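Local coordinates for protein transcriptional regulator (Bacillus halodurans, PDB 1Z4E) that has the GNAT fold and is probably an acyltransferase, although it is named a transcriptional regulator, at residues 135-138 with 139-142; 109-112 with 113-117. All coordinates share one frame; numbering follows the deposited sequence.

Contact 1: 135-138 with 139-142; sequences RFYE and QLGF
Tyr137 O is gripped by three backbone N-H groups at the C-terminal end of helix 133-140. The bond from Phe142 N to Tyr137 O is the straightest of the three, at 3.0 Å and 152°. Gly141 N and Leu140 N reach the same Tyr137 O only weakly. Gly141 N also bonds to Glu138 O at 3.0 Å, from above that carbonyl plane. Gly141 has positive phi (116°), and its two bonds back into the last turn make a Schellman motif. Any side chain on Gly141 would, with this backbone, run into Leu140 O.

The turn brings two rings together. The edge of Tyr137 points at the face of Phe142 in a T-shaped stack, with planes at 86° and Tyr137 CD1 3.9 Å from Phe142 CD2. Both rings pack on strand 119-127, and Leu149 and Met151 of the second subunit touch Tyr137 and Phe142. Leu140 CD1 lies 3.8 Å from Phe136 CE2, and both side chains face helix 102-116.

On the exposed side, Gln139 CG stands anti to its carbonyl carbon, and the extended chain runs back beside Arg135. Gln139 NE2 lies 3.4 Å from Arg135 CG. The Arg135 guanidinium itself forms a salt bridge with Asp132. Phe136 O takes a weak bond from Leu140 N, and a water donates to Phe136 O at 2.9 Å and to Gln139 OE1 at 3.0 Å.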
loop_
_atom_site.group_PDB
_atom_site.type_symbol
_atom_site.label_atom_id
_atom_site.label_comp_id
_atom_site.label_asym_id
_atom_site.label_seq_id
_atom_site.Cartn_x
_atom_site.Cartn_y
_atom_site.Cartn_z
ATOM N N ARG A 135 4.702 -2.390 -18.846
ATOM C CA ARG A 135 4.710 -3.561 -19.718
ATOM C C ARG A 135 5.097 -4.829 -18.943
ATOM O O ARG A 135 4.496 -5.890 -19.116
ATOM C CB ARG A 135 5.701 -3.323 -20.862
ATOM C CG ARG A 135 5.718 -4.399 -21.920
ATOM C CD ARG A 135 6.574 -3.979 -23.117
ATOM N NE ARG A 135 6.333 -2.588 -23.493
ATOM C CZ ARG A 135 7.159 -1.586 -23.204
ATOM N NH1 ARG A 135 8.285 -1.823 -22.545
ATOM N NH2 ARG A 135 6.855 -0.345 -23.563
ATOM N N PHE A 136 6.119 -4.707 -18.105
ATOM C CA PHE A 136 6.602 -5.821 -17.289
ATOM C C PHE A 136 5.484 -6.413 -16.429
ATOM O O PHE A 136 5.318 -7.634 -16.353
ATOM C CB PHE A 136 7.728 -5.337 -16.370
ATOM C CG PHE A 136 8.151 -6.350 -15.333
ATOM C CD1 PHE A 136 8.986 -7.409 -15.675
ATOM C CD2 PHE A 136 7.709 -6.241 -14.017
ATOM C CE1 PHE A 136 9.378 -8.345 -14.716
ATOM C CE2 PHE A 136 8.092 -7.171 -13.056
ATOM C CZ PHE A 136 8.930 -8.226 -13.405
ATOM N N TYR A 137 4.724 -5.544 -15.774
ATOM C CA TYR A 137 3.644 -5.988 -14.908
ATOM C C TYR A 137 2.402 -6.479 -15.646
ATOM O O TYR A 137 1.728 -7.404 -15.180
ATOM C CB TYR A 137 3.293 -4.873 -13.920
ATOM C CG TYR A 137 4.385 -4.698 -12.894
ATOM C CD1 TYR A 137 4.593 -5.664 -11.912
ATOM C CD2 TYR A 137 5.266 -3.612 -12.952
ATOM C CE1 TYR A 137 5.645 -5.567 -11.018
ATOM C CE2 TYR A 137 6.332 -3.505 -12.055
ATOM C CZ TYR A 137 6.513 -4.491 -11.093
ATOM O OH TYR A 137 7.576 -4.430 -10.225
ATOM N N GLU A 138 2.099 -5.870 -16.790
ATOM C CA GLU A 138 0.951 -6.293 -17.573
ATOM C C GLU A 138 1.228 -7.698 -18.096
ATOM O O GLU A 138 0.321 -8.526 -18.184
ATOM C CB GLU A 138 0.697 -5.317 -18.728
ATOM C CG GLU A 138 0.127 -3.991 -18.259
ATOM C CD GLU A 138 -0.111 -3.014 -19.399
ATOM O OE1 GLU A 138 0.716 -2.983 -20.329
ATOM O OE2 GLU A 138 -1.113 -2.271 -19.352
ATOM N N GLN A 139 2.492 -7.970 -18.413
ATOM C CA GLN A 139 2.885 -9.285 -18.902
ATOM C C GLN A 139 2.665 -10.354 -17.830
ATOM O O GLN A 139 2.437 -11.520 -18.150
ATOM C CB GLN A 139 4.357 -9.270 -19.328
ATOM C CG GLN A 139 4.629 -8.420 -20.562
ATOM C CD GLN A 139 6.110 -8.233 -20.815
ATOM O OE1 GLN A 139 6.947 -8.543 -19.960
ATOM N NE2 GLN A 139 6.445 -7.720 -21.985
ATOM N N LEU A 140 2.739 -9.955 -16.561
ATOM C CA LEU A 140 2.532 -10.886 -15.447
ATOM C C LEU A 140 1.037 -11.117 -15.201
ATOM O O LEU A 140 0.638 -12.100 -14.580
ATOM C CB LEU A 140 3.189 -10.346 -14.174
ATOM C CG LEU A 140 4.709 -10.514 -14.109
ATOM C CD1 LEU A 140 5.278 -9.728 -12.943
ATOM C CD2 LEU A 140 5.039 -12.004 -13.984
ATOM N N GLY A 141 0.209 -10.206 -15.693
ATOM C CA GLY A 141 -1.219 -10.366 -15.498
ATOM C C GLY A 141 -1.818 -9.260 -14.658
ATOM O O GLY A 141 -3.003 -9.306 -14.321
ATOM N N PHE A 142 -1.006 -8.269 -14.305
ATOM C CA PHE A 142 -1.499 -7.135 -13.529
ATOM C C PHE A 142 -2.249 -6.203 -14.473
ATOM O O PHE A 142 -1.948 -6.138 -15.671
ATOM C CB PHE A 142 -0.343 -6.343 -12.908
ATOM C CG PHE A 142 0.243 -6.965 -11.671
ATOM C CD1 PHE A 142 -0.271 -6.656 -10.411
ATOM C CD2 PHE A 142 1.332 -7.826 -11.760
ATOM C CE1 PHE A 142 0.298 -7.197 -9.253
ATOM C CE2 PHE A 142 1.910 -8.375 -10.602
ATOM C CZ PHE A 142 1.388 -8.055 -9.349
HETATM O O HOH W 1 6.988 -9.755 -17.269
#

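Contact 2: 109-112 with 113-117; sequences WAIE and RAKER
Arg113 lies alongside Trp109, one turn earlier in helix 102-116, and both side chains point the same way. Arg113 CB sits 3.2 Å from Ala110 O. CG stands opposite the backbone N (chi1 -176°), and a bend at chi2 (92°) carries the chain beside the indole. Arg113 CD rests 3.8 Å from Trp109 CZ3. NE and CZ follow near Trp109 CH2, and Arg113 NH1 comes to 3.7 Å from Trp109 CH2. Trp109 CH2 thus lies over one face of the guanidinium, whose plane is 25° from the indole. NH2 makes salt bridges with Glu56 and Glu9. A leucine here would probably leave both of these carboxylates without this partner and the Trp109 six-membered ring without its flat neighbour.

On another side of the helix, Lys115 NZ makes a salt bridge with Glu112 OE2 at 3.1 Å. It approaches on the syn side of the carboxylate. The extended lysine chain passes Ile111, with Lys115 CE 4.0 Å from Ile111 CG2.

The helix links strands 84-93 and 119-127 in a beta-alpha-beta crossover. Ala110 and Ala114 pack against strands 65-76 and 84-93, Ile111 reaches strand 119-127, and Phe153 of the second subunit touches Ile111 and Lys115.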
loop_
_atom_site.group_PDB
_atom_site.type_symbol
_atom_site.label_atom_id
_atom_site.label_comp_id
_atom_site.label_asym_id
_atom_site.label_seq_id
_atom_site.Cartn_x
_atom_site.Cartn_y
_atom_site.Cartn_z
ATOM N N TRP A 109 7.462 -15.176 -7.110
ATOM C CA TRP A 109 7.709 -15.777 -5.801
ATOM C C TRP A 109 6.877 -15.039 -4.751
ATOM O O TRP A 109 6.220 -15.654 -3.901
ATOM C CB TRP A 109 9.194 -15.658 -5.450
ATOM C CG TRP A 109 9.620 -16.470 -4.266
ATOM C CD1 TRP A 109 10.110 -17.745 -4.278
ATOM C CD2 TRP A 109 9.628 -16.049 -2.897
ATOM N NE1 TRP A 109 10.431 -18.140 -3.000
ATOM C CE2 TRP A 109 10.145 -17.119 -2.135
ATOM C CE3 TRP A 109 9.253 -14.870 -2.241
ATOM C CZ2 TRP A 109 10.296 -17.044 -0.746
ATOM C CZ3 TRP A 109 9.403 -14.797 -0.861
ATOM C CH2 TRP A 109 9.922 -15.878 -0.129
ATOM N N ALA A 110 6.906 -13.712 -4.819
ATOM C CA ALA A 110 6.155 -12.874 -3.888
ATOM C C ALA A 110 4.655 -13.119 -4.019
ATOM O O ALA A 110 3.934 -13.124 -3.022
ATOM C CB ALA A 110 6.471 -11.400 -4.140
ATOM N N ILE A 111 4.187 -13.307 -5.249
ATOM C CA ILE A 111 2.770 -13.564 -5.495
ATOM C C ILE A 111 2.335 -14.888 -4.868
ATOM O O ILE A 111 1.247 -14.983 -4.297
ATOM C CB ILE A 111 2.460 -13.603 -7.004
ATOM C CG1 ILE A 111 2.631 -12.206 -7.602
ATOM C CG2 ILE A 111 1.049 -14.129 -7.235
ATOM C CD1 ILE A 111 2.432 -12.159 -9.100
ATOM N N GLU A 112 3.172 -15.915 -4.983
ATOM C CA GLU A 112 2.838 -17.206 -4.390
ATOM C C GLU A 112 2.825 -17.074 -2.876
ATOM O O GLU A 112 2.026 -17.709 -2.186
ATOM C CB GLU A 112 3.847 -18.275 -4.816
ATOM C CG GLU A 112 3.627 -18.736 -6.240
ATOM C CD GLU A 112 2.179 -19.126 -6.481
ATOM O OE1 GLU A 112 1.677 -19.986 -5.721
ATOM O OE2 GLU A 112 1.549 -18.573 -7.417
ATOM N N ARG A 113 3.731 -16.247 -2.371
ATOM C CA ARG A 113 3.843 -15.982 -0.945
ATOM C C ARG A 113 2.518 -15.368 -0.481
ATOM O O ARG A 113 1.947 -15.784 0.528
ATOM C CB ARG A 113 4.993 -15.000 -0.707
ATOM C CG ARG A 113 5.303 -14.682 0.746
ATOM C CD ARG A 113 6.368 -15.604 1.292
ATOM N NE ARG A 113 6.977 -15.087 2.518
ATOM C CZ ARG A 113 7.819 -15.785 3.274
ATOM N NH1 ARG A 113 8.147 -17.023 2.926
ATOM N NH2 ARG A 113 8.331 -15.253 4.376
ATOM N N ALA A 114 2.033 -14.384 -1.237
ATOM C CA ALA A 114 0.773 -13.709 -0.926
ATOM C C ALA A 114 -0.397 -14.689 -0.897
ATOM O O ALA A 114 -1.232 -14.629 0.006
ATOM C CB ALA A 114 0.501 -12.606 -1.942
ATOM N N LYS A 115 -0.471 -15.577 -1.888
ATOM C CA LYS A 115 -1.549 -16.565 -1.928
ATOM C C LYS A 115 -1.465 -17.427 -0.668
ATOM O O LYS A 115 -2.484 -17.723 -0.035
ATOM C CB LYS A 115 -1.430 -17.457 -3.169
ATOM C CG LYS A 115 -1.691 -16.747 -4.487
ATOM C CD LYS A 115 -1.457 -17.696 -5.649
ATOM C CE LYS A 115 -1.712 -17.033 -6.995
ATOM N NZ LYS A 115 -1.388 -17.975 -8.106
ATOM N N GLU A 116 -0.245 -17.825 -0.312
ATOM C CA GLU A 116 -0.014 -18.636 0.884
ATOM C C GLU A 116 -0.554 -17.941 2.131
ATOM O O GLU A 116 -1.104 -18.593 3.021
ATOM C CB GLU A 116 1.483 -18.887 1.081
ATOM C CG GLU A 116 2.061 -20.029 0.272
ATOM C CD GLU A 116 3.583 -20.008 0.260
ATOM O OE1 GLU A 116 4.182 -19.470 1.218
ATOM O OE2 GLU A 116 4.178 -20.531 -0.705
ATOM N N ARG A 117 -0.380 -16.622 2.194
ATOM C CA ARG A 117 -0.840 -15.828 3.333
ATOM C C ARG A 117 -2.345 -15.588 3.314
ATOM O O ARG A 117 -2.887 -14.965 4.226
ATOM C CB ARG A 117 -0.141 -14.465 3.362
ATOM C CG ARG A 117 1.350 -14.509 3.588
ATOM C CD ARG A 117 1.707 -15.096 4.941
ATOM N NE ARG A 117 3.154 -15.130 5.112
ATOM C CZ ARG A 117 3.880 -14.147 5.639
ATOM N NH1 ARG A 117 3.303 -13.033 6.072
ATOM N NH2 ARG A 117 5.195 -14.276 5.712
#

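Both contacts are local, each at the C-terminal end of a helix and the residues just after it, and their centres are about 17 Å apart. Contact 2 comes first along the chain, in helix 102-116. Strand 119-127 follows, then helix 133-140 with contact 1 at its end. Both pack on strand 119-127, which runs parallel to strand 84-93. They meet directly where Phe142 CE2 lies 4.1 Å from Ile111 CD1. Both also touch the second subunit, through Leu149, Met151 and Phe153 of that subunit. Both helix ends of this GNAT fold thus lie where strand 119-127 and the second subunit meet, consistent with a share in the dimer contact.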